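Local coordinates for protein amine Dehydrogenase (Pseudomonas putida, PDB 1JMX) that carries two covalently attached haem c groups and probably transfers electrons as the alpha subunit of a quinohemoprotein amine dehydrogenase, at residues A[195-200]-A[329-334]; A[277-282]-A[305-310]; A[368-373]-A[466-471]. All coordinates share one frame; numbering follows the deposited sequence.

Contact 1. Residues A[195-200]-A[329-334]; sequences DVRGVM and PTLVRL
Arg197 and Leu331 meet through their aliphatic parts, and Val199, two residues on, meets Thr330, the residue before Leu331. In the first pair, CG of Arg197 lies 4.1 Å from CD1 of Leu331, with the two side chains crossing at about a right angle, so the arginine offers its methylene stem to the leucine while its guanidinium group travels on. In the second, the CG2 methyl of Val199 rests 3.8 Å from OG1 of Thr330, again crosswise. That is a methyl against a hydroxyl oxygen, a van der Waals touch. Thr330 brings its oxygen there with chi1 at 62°, which tucks it in over the main chain. The intervening Gly198 adds no side chain to the interface, and the backbones stay well apart: Val199 CA and Thr330 CA, the nearest such pair, are 7.9 Å distant.

Beyond this first shell, the bends of Arg197 at chi2 and chi3 (-76° and -71°) fold its chain back so that NE reaches OE1 of Gln290. The NE2 of that same glutamine binds the carbonyl oxygen of Val196, so one amide bridges the backbone of Val196 and the arginine NE. NH1 of Arg197 remains 6.5 Å from NE of Arg333; any repulsion is probably slight, since Arg333 NH1 is in a salt bridge with Glu326.

The contact joins two beta domains near the surface. Strand 194-204 belongs to the closed eight-stranded antiparallel barrel, between strands 182-190 and 209-218. Strand 331-338 lies in the neighbouring mixed sheet, flanked by strands 299-307 and 319-327. Thr303 of strand 299-307 packs against both Arg197 and Leu331, while Thr330 also touches Ala185 of barrel strand 182-190.

Contact 2. Residues A[277-282]-A[305-310]; sequences TAVKEG and VGSGLA
Glu281 and Ser307 mark the closest backbone approach, CA to CA 6.0 Å, where two segments running in roughly the same direction converge from 10.8 Å between the CA atoms of Thr277 and Val305. Ser307 does nearly all the touching from its side. Its CB sits 3.9 Å from CG1 of Val279, a small apolar meeting beneath the hydroxyl. The oxygen itself, swung anti to the serine's own N (chi1 180°), points into the turn that ends strand 269-280, with OG 3.6 Å from CA of Glu281. At 3.7 Å from that OG, the Lys280 carbonyl O is a neighbour and not a bonding partner. The Glu281 side chain leads away from the serine, and its OE1 takes the backbone N-H of Gln183 on the first barrel strand.

Chemically, then, a buried hydroxyl is set against the main chain of the turn, and its hydrogen bond goes just past that turn, to the carbonyl oxygen of Lys283. Lys283 also uses NZ to bind Lys280 O, so the connection leaving the barrel is tied to its last strand by one group and to the next domain by another.

Contact 3. Residues A[368-373]-A[466-471]; sequences VKVVPA and VIATLA
Val370 and Val466 pack inside the fourth domain of the chain, an E-set family unit whose curled mixed sheet brings nonadjacent strands face to face, much as in an immunoglobulin-like sandwich. Strands 367-378 and 462-470 are both neighbours of strand 476-484 but do not pair with each other; their local axes pass 7.9 Å apart at 133°, and the side chains that meet between them are aliphatic.

Val370 is the side chain to follow. Its CB stands back from the opposing strand, 5.1 Å from CG1 of Val466, and leaves the touching to the two methyls. CG1, held anti to the backbone N (chi1 173°), heads for Val466 and meets its CG1 methyl at 4.1 Å, the two side chains crossing at about a right angle. CG2 takes the other branch: it lies 4.0 Å from CB of Ala468 and also comes to 3.8 Å from the backbone oxygen of Val466. One valine thus straddles the stretch from Val466 to Ala468. Trp416 of strand 406-420 packs on both Val466 and Ala468, while from strand 391-400 Phe393 touches Val466 and Ala395 touches Ala468.

Two residues earlier, Val368 makes a simpler contact, through a single methyl, with Leu470, whose chi1 of -115° lies away from the staggered positions. Gln475 touches both of them. These last two side chains cross obliquely, with the CG2 methyl of Val368 3.8 Å from CD2 of Leu470.

Overall arrangement
Contacts 1 and 2 form one continuous interface between the barrel and the following domain, their centres 9 Å apart. Their second segments are sheet neighbours: Pro329 O probably accepts a hydrogen bond from Leu309 N (2.8 Å), and Thr330 O another from Gly306 N (3.2 Å). Arg197 CB also packs on Val305 CG2 at 3.7 Å. Contact 3 stands apart within the fourth domain, its centre 28 Å from contact 1 and 32 Å from contact 2, with nearest atoms about 12 and 16 Å away. All three lie away from the haem sites; a nickel ion is bound about 6 Å from the side chain of Val368 in contact 3.

Contact 1. Residues A[195-200]-A[329-334]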
loop_
_atom_site.group_PDB
_atom_site.type_symbol
_atom_site.label_atom_id
_atom_site.label_comp_id
_atom_site.label_asym_id
_atom_site.label_seq_id
_atom_site.Cartn_x
_atom_site.Cartn_y
_atom_site.Cartn_z
ATOM N N ASP A 195 11.828 11.272 27.645
ATOM C CA ASP A 195 12.227 12.638 27.354
ATOM C C ASP A 195 13.690 12.769 26.987
ATOM O O ASP A 195 14.509 11.928 27.331
ATOM C CB ASP A 195 11.909 13.551 28.540
ATOM C CG ASP A 195 10.423 13.809 28.700
ATOM O OD1 ASP A 195 9.957 13.978 29.848
ATOM O OD2 ASP A 195 9.711 13.858 27.676
ATOM N N VAL A 196 13.993 13.834 26.260
ATOM C CA VAL A 196 15.341 14.126 25.814
ATOM C C VAL A 196 15.475 15.647 25.825
ATOM O O VAL A 196 14.495 16.368 25.627
ATOM C CB VAL A 196 15.597 13.557 24.380
ATOM C CG1 VAL A 196 14.870 14.367 23.336
ATOM C CG2 VAL A 196 17.076 13.502 24.077
ATOM N N ARG A 197 16.676 16.126 26.128
ATOM C CA ARG A 197 16.937 17.560 26.168
ATOM C C ARG A 197 18.416 17.801 25.963
ATOM O O ARG A 197 19.240 16.939 26.260
ATOM C CB ARG A 197 16.487 18.173 27.501
ATOM C CG ARG A 197 17.507 18.098 28.646
ATOM C CD ARG A 197 17.613 16.721 29.266
ATOM N NE ARG A 197 16.426 16.384 30.044
ATOM C CZ ARG A 197 16.442 15.671 31.168
ATOM N NH1 ARG A 197 17.592 15.217 31.661
ATOM N NH2 ARG A 197 15.305 15.383 31.790
ATOM N N GLY A 198 18.748 18.976 25.445
ATOM C CA GLY A 198 20.140 19.303 25.215
ATOM C C GLY A 198 20.325 20.567 24.405
ATOM O O GLY A 198 19.432 21.411 24.320
ATOM N N VAL A 199 21.501 20.692 23.802
ATOM C CA VAL A 199 21.835 21.849 22.987
ATOM C C VAL A 199 22.397 21.410 21.646
ATOM O O VAL A 199 23.255 20.537 21.560
ATOM C CB VAL A 199 22.849 22.791 23.711
ATOM C CG1 VAL A 199 23.263 23.940 22.792
ATOM C CG2 VAL A 199 22.219 23.362 24.971
ATOM N N MET A 200 21.861 22.007 20.596
ATOM C CA MET A 200 22.293 21.718 19.254
ATOM C C MET A 200 23.019 22.942 18.735
ATOM O O MET A 200 22.481 24.047 18.711
ATOM C CB MET A 200 21.098 21.386 18.366
ATOM C CG MET A 200 21.495 20.903 16.983
ATOM S SD MET A 200 20.078 20.383 15.997
ATOM C CE MET A 200 19.329 21.950 15.573
ATOM N N PRO A 329 21.559 28.578 31.829
ATOM C CA PRO A 329 20.554 29.270 31.014
ATOM C C PRO A 329 19.633 28.386 30.168
ATOM O O PRO A 329 18.538 28.807 29.796
ATOM C CB PRO A 329 21.404 30.201 30.143
ATOM C CG PRO A 329 22.762 29.513 30.102
ATOM C CD PRO A 329 22.914 29.066 31.523
ATOM N N THR A 330 20.060 27.163 29.874
ATOM C CA THR A 330 19.246 26.273 29.052
ATOM C C THR A 330 18.712 25.045 29.780
ATOM O O THR A 330 17.929 24.280 29.214
ATOM C CB THR A 330 20.029 25.790 27.812
ATOM O OG1 THR A 330 21.177 25.041 28.230
ATOM C CG2 THR A 330 20.475 26.973 26.965
ATOM N N LEU A 331 19.131 24.857 31.025
ATOM C CA LEU A 331 18.703 23.697 31.791
ATOM C C LEU A 331 18.749 23.971 33.293
ATOM O O LEU A 331 19.790 24.339 33.843
ATOM C CB LEU A 331 19.600 22.499 31.450
ATOM C CG LEU A 331 19.015 21.081 31.500
ATOM C CD1 LEU A 331 20.076 20.068 31.090
ATOM C CD2 LEU A 331 18.510 20.766 32.891
ATOM N N VAL A 332 17.610 23.790 33.952
ATOM C CA VAL A 332 17.518 23.988 35.392
ATOM C C VAL A 332 17.038 22.691 36.038
ATOM O O VAL A 332 15.925 22.252 35.788
ATOM C CB VAL A 332 16.545 25.150 35.743
ATOM C CG1 VAL A 332 16.445 25.330 37.258
ATOM C CG2 VAL A 332 17.025 26.452 35.092
ATOM N N ARG A 333 17.916 22.035 36.791
ATOM C CA ARG A 333 17.567 20.790 37.480
ATOM C C ARG A 333 17.252 21.059 38.945
ATOM O O ARG A 333 17.997 21.763 39.634
ATOM C CB ARG A 333 18.700 19.783 37.389
ATOM C CG ARG A 333 18.873 19.189 36.021
ATOM C CD ARG A 333 20.090 18.312 35.998
ATOM N NE ARG A 333 20.110 17.440 37.171
ATOM C CZ ARG A 333 21.181 17.239 37.940
ATOM N NH1 ARG A 333 22.337 17.851 37.664
ATOM N NH2 ARG A 333 21.101 16.413 38.984
ATOM N N LEU A 334 16.157 20.485 39.427
ATOM C CA LEU A 334 15.762 20.695 40.805
ATOM C C LEU A 334 15.041 19.519 41.420
ATOM O O LEU A 334 14.597 18.598 40.732
ATOM C CB LEU A 334 14.912 21.966 40.927
ATOM C CG LEU A 334 13.741 22.158 39.956
ATOM C CD1 LEU A 334 12.476 21.483 40.492
ATOM C CD2 LEU A 334 13.492 23.646 39.765
#

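Contact 2. Residues A[277-282]-A[305-310]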
loop_
_atom_site.group_PDB
_atom_site.type_symbol
_atom_site.label_atom_id
_atom_site.label_comp_id
_atom_site.label_asym_id
_atom_site.label_seq_id
_atom_site.Cartn_x
_atom_site.Cartn_y
_atom_site.Cartn_z
ATOM N N THR A 277 11.466 19.832 19.372
ATOM C CA THR A 277 11.198 21.255 19.378
ATOM C C THR A 277 12.454 21.918 19.922
ATOM O O THR A 277 13.102 21.383 20.811
ATOM C CB THR A 277 9.931 21.606 20.205
ATOM O OG1 THR A 277 9.724 23.024 20.174
ATOM C CG2 THR A 277 10.054 21.139 21.647
ATOM N N ALA A 278 12.859 23.019 19.311
ATOM C CA ALA A 278 14.058 23.718 19.747
ATOM C C ALA A 278 13.863 25.217 19.635
ATOM O O ALA A 278 12.949 25.686 18.944
ATOM C CB ALA A 278 15.279 23.279 18.922
ATOM N N VAL A 279 14.725 25.963 20.321
ATOM C CA VAL A 279 14.666 27.416 20.314
ATOM C C VAL A 279 16.075 27.983 20.243
ATOM O O VAL A 279 16.967 27.540 20.962
ATOM C CB VAL A 279 13.939 27.945 21.572
ATOM C CG1 VAL A 279 14.128 29.439 21.710
ATOM C CG2 VAL A 279 12.464 27.639 21.467
ATOM N N LYS A 280 16.272 28.956 19.360
ATOM C CA LYS A 280 17.576 29.572 19.210
ATOM C C LYS A 280 17.867 30.563 20.332
ATOM O O LYS A 280 16.984 31.282 20.806
ATOM C CB LYS A 280 17.693 30.291 17.872
ATOM C CG LYS A 280 19.088 30.802 17.587
ATOM C CD LYS A 280 19.133 31.635 16.319
ATOM C CE LYS A 280 20.534 32.220 16.075
ATOM N NZ LYS A 280 20.965 33.145 17.175
ATOM N N GLU A 281 19.128 30.587 20.740
ATOM C CA GLU A 281 19.594 31.490 21.777
ATOM C C GLU A 281 19.312 32.911 21.313
ATOM O O GLU A 281 19.268 33.177 20.112
ATOM C CB GLU A 281 21.096 31.301 21.988
ATOM C CG GLU A 281 21.917 31.495 20.714
ATOM C CD GLU A 281 23.415 31.427 20.955
ATOM O OE1 GLU A 281 24.145 31.059 20.005
ATOM O OE2 GLU A 281 23.864 31.754 22.086
ATOM N N GLY A 282 19.088 33.811 22.266
ATOM C CA GLY A 282 18.806 35.192 21.919
ATOM C C GLY A 282 17.408 35.637 22.296
ATOM O O GLY A 282 17.155 36.835 22.388
ATOM N N VAL A 305 13.656 22.890 30.730
ATOM C CA VAL A 305 14.430 23.065 29.506
ATOM C C VAL A 305 13.998 24.378 28.880
ATOM O O VAL A 305 12.818 24.740 28.940
ATOM C CB VAL A 305 14.163 21.906 28.505
ATOM C CG1 VAL A 305 15.185 21.928 27.379
ATOM C CG2 VAL A 305 14.187 20.569 29.227
ATOM N N GLY A 306 14.952 25.114 28.317
ATOM C CA GLY A 306 14.603 26.376 27.698
ATOM C C GLY A 306 15.773 27.206 27.239
ATOM O O GLY A 306 16.912 26.741 27.200
ATOM N N SER A 307 15.473 28.444 26.869
ATOM C CA SER A 307 16.484 29.377 26.407
ATOM C C SER A 307 16.395 30.683 27.195
ATOM O O SER A 307 15.312 31.246 27.360
ATOM C CB SER A 307 16.299 29.644 24.909
ATOM O OG SER A 307 17.269 30.557 24.424
ATOM N N GLY A 308 17.543 31.150 27.684
ATOM C CA GLY A 308 17.589 32.386 28.447
ATOM C C GLY A 308 16.890 32.279 29.791
ATOM O O GLY A 308 16.149 33.186 30.189
ATOM N N LEU A 309 17.119 31.168 30.485
ATOM C CA LEU A 309 16.506 30.939 31.792
ATOM C C LEU A 309 17.250 31.683 32.899
ATOM O O LEU A 309 18.427 31.423 33.164
ATOM C CB LEU A 309 16.455 29.438 32.119
ATOM C CG LEU A 309 15.655 28.521 31.184
ATOM C CD1 LEU A 309 15.688 27.096 31.712
ATOM C CD2 LEU A 309 14.220 29.016 31.056
ATOM N N ALA A 310 16.567 32.633 33.519
ATOM C CA ALA A 310 17.153 33.404 34.611
ATOM C C ALA A 310 16.044 33.732 35.596
ATOM O O ALA A 310 14.932 34.140 35.212
ATOM C CB ALA A 310 17.804 34.681 34.097
#

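Contact 3. Residues A[368-373]-A[466-471]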
loop_
_atom_site.group_PDB
_atom_site.type_symbol
_atom_site.label_atom_id
_atom_site.label_comp_id
_atom_site.label_asym_id
_atom_site.label_seq_id
_atom_site.Cartn_x
_atom_site.Cartn_y
_atom_site.Cartn_z
ATOM N N VAL A 368 -6.800 5.481 31.750
ATOM C CA VAL A 368 -5.543 5.285 31.032
ATOM C C VAL A 368 -5.775 5.058 29.545
ATOM O O VAL A 368 -6.641 4.271 29.161
ATOM C CB VAL A 368 -4.756 4.085 31.583
ATOM C CG1 VAL A 368 -3.436 3.939 30.850
ATOM C CG2 VAL A 368 -4.516 4.259 33.060
ATOM N N LYS A 369 -4.998 5.754 28.716
ATOM C CA LYS A 369 -5.093 5.632 27.264
ATOM C C LYS A 369 -3.764 5.194 26.662
ATOM O O LYS A 369 -2.721 5.756 26.972
ATOM C CB LYS A 369 -5.505 6.964 26.630
ATOM C CG LYS A 369 -6.844 7.487 27.090
ATOM C CD LYS A 369 -7.169 8.812 26.437
ATOM C CE LYS A 369 -8.374 9.450 27.080
ATOM N NZ LYS A 369 -9.537 8.524 27.089
ATOM N N VAL A 370 -3.807 4.173 25.814
ATOM C CA VAL A 370 -2.605 3.697 25.146
ATOM C C VAL A 370 -2.378 4.567 23.911
ATOM O O VAL A 370 -3.289 4.785 23.113
ATOM C CB VAL A 370 -2.716 2.210 24.730
ATOM C CG1 VAL A 370 -1.518 1.803 23.880
ATOM C CG2 VAL A 370 -2.797 1.336 25.963
ATOM N N VAL A 371 -1.158 5.069 23.782
ATOM C CA VAL A 371 -0.765 5.926 22.680
ATOM C C VAL A 371 0.398 5.284 21.916
ATOM O O VAL A 371 1.426 4.961 22.508
ATOM C CB VAL A 371 -0.333 7.304 23.215
ATOM C CG1 VAL A 371 0.281 8.138 22.118
ATOM C CG2 VAL A 371 -1.528 8.017 23.825
ATOM N N PRO A 372 0.232 5.057 20.596
ATOM C CA PRO A 372 -0.968 5.364 19.805
ATOM C C PRO A 372 -2.096 4.351 20.047
ATOM O O PRO A 372 -1.836 3.193 20.386
ATOM C CB PRO A 372 -0.444 5.287 18.371
ATOM C CG PRO A 372 0.569 4.203 18.452
ATOM C CD PRO A 372 1.309 4.554 19.722
ATOM N N ALA A 373 -3.340 4.795 19.884
ATOM C CA ALA A 373 -4.507 3.928 20.089
ATOM C C ALA A 373 -4.550 2.810 19.046
ATOM O O ALA A 373 -4.972 1.693 19.345
ATOM C CB ALA A 373 -5.792 4.749 20.050
ATOM N N VAL A 466 -3.112 -4.359 22.773
ATOM C CA VAL A 466 -2.000 -3.876 23.580
ATOM C C VAL A 466 -2.483 -3.402 24.948
ATOM O O VAL A 466 -3.165 -2.384 25.048
ATOM C CB VAL A 466 -1.272 -2.733 22.842
ATOM C CG1 VAL A 466 -0.199 -2.120 23.718
ATOM C CG2 VAL A 466 -0.665 -3.265 21.546
ATOM N N ILE A 467 -2.117 -4.138 25.997
ATOM C CA ILE A 467 -2.531 -3.797 27.359
ATOM C C ILE A 467 -1.425 -3.172 28.201
ATOM O O ILE A 467 -0.356 -3.755 28.372
ATOM C CB ILE A 467 -3.040 -5.043 28.146
ATOM C CG1 ILE A 467 -3.940 -5.917 27.270
ATOM C CG2 ILE A 467 -3.785 -4.603 29.412
ATOM C CD1 ILE A 467 -5.150 -5.233 26.783
ATOM N N ALA A 468 -1.703 -1.981 28.720
ATOM C CA ALA A 468 -0.777 -1.269 29.596
ATOM C C ALA A 468 -1.418 -1.242 30.980
ATOM O O ALA A 468 -2.619 -1.004 31.108
ATOM C CB ALA A 468 -0.560 0.152 29.111
ATOM N N THR A 469 -0.637 -1.546 32.008
ATOM C CA THR A 469 -1.158 -1.523 33.367
ATOM C C THR A 469 -0.241 -0.626 34.179
ATOM O O THR A 469 0.948 -0.902 34.325
ATOM C CB THR A 469 -1.255 -2.935 33.983
ATOM O OG1 THR A 469 0.041 -3.529 34.030
ATOM C CG2 THR A 469 -2.163 -3.822 33.159
ATOM N N LEU A 470 -0.793 0.489 34.639
ATOM C CA LEU A 470 -0.046 1.464 35.409
ATOM C C LEU A 470 0.651 0.923 36.651
ATOM O O LEU A 470 0.087 0.138 37.414
ATOM C CB LEU A 470 -0.955 2.627 35.778
ATOM C CG LEU A 470 -0.567 3.960 35.154
ATOM C CD1 LEU A 470 -0.295 3.783 33.670
ATOM C CD2 LEU A 470 -1.672 4.976 35.408
ATOM N N ALA A 471 1.918 1.299 36.797
ATOM C CA ALA A 471 2.713 0.899 37.950
ATOM C C ALA A 471 2.105 1.618 39.153
ATOM O O ALA A 471 2.058 1.086 40.257
ATOM C CB ALA A 471 4.154 1.328 37.761
#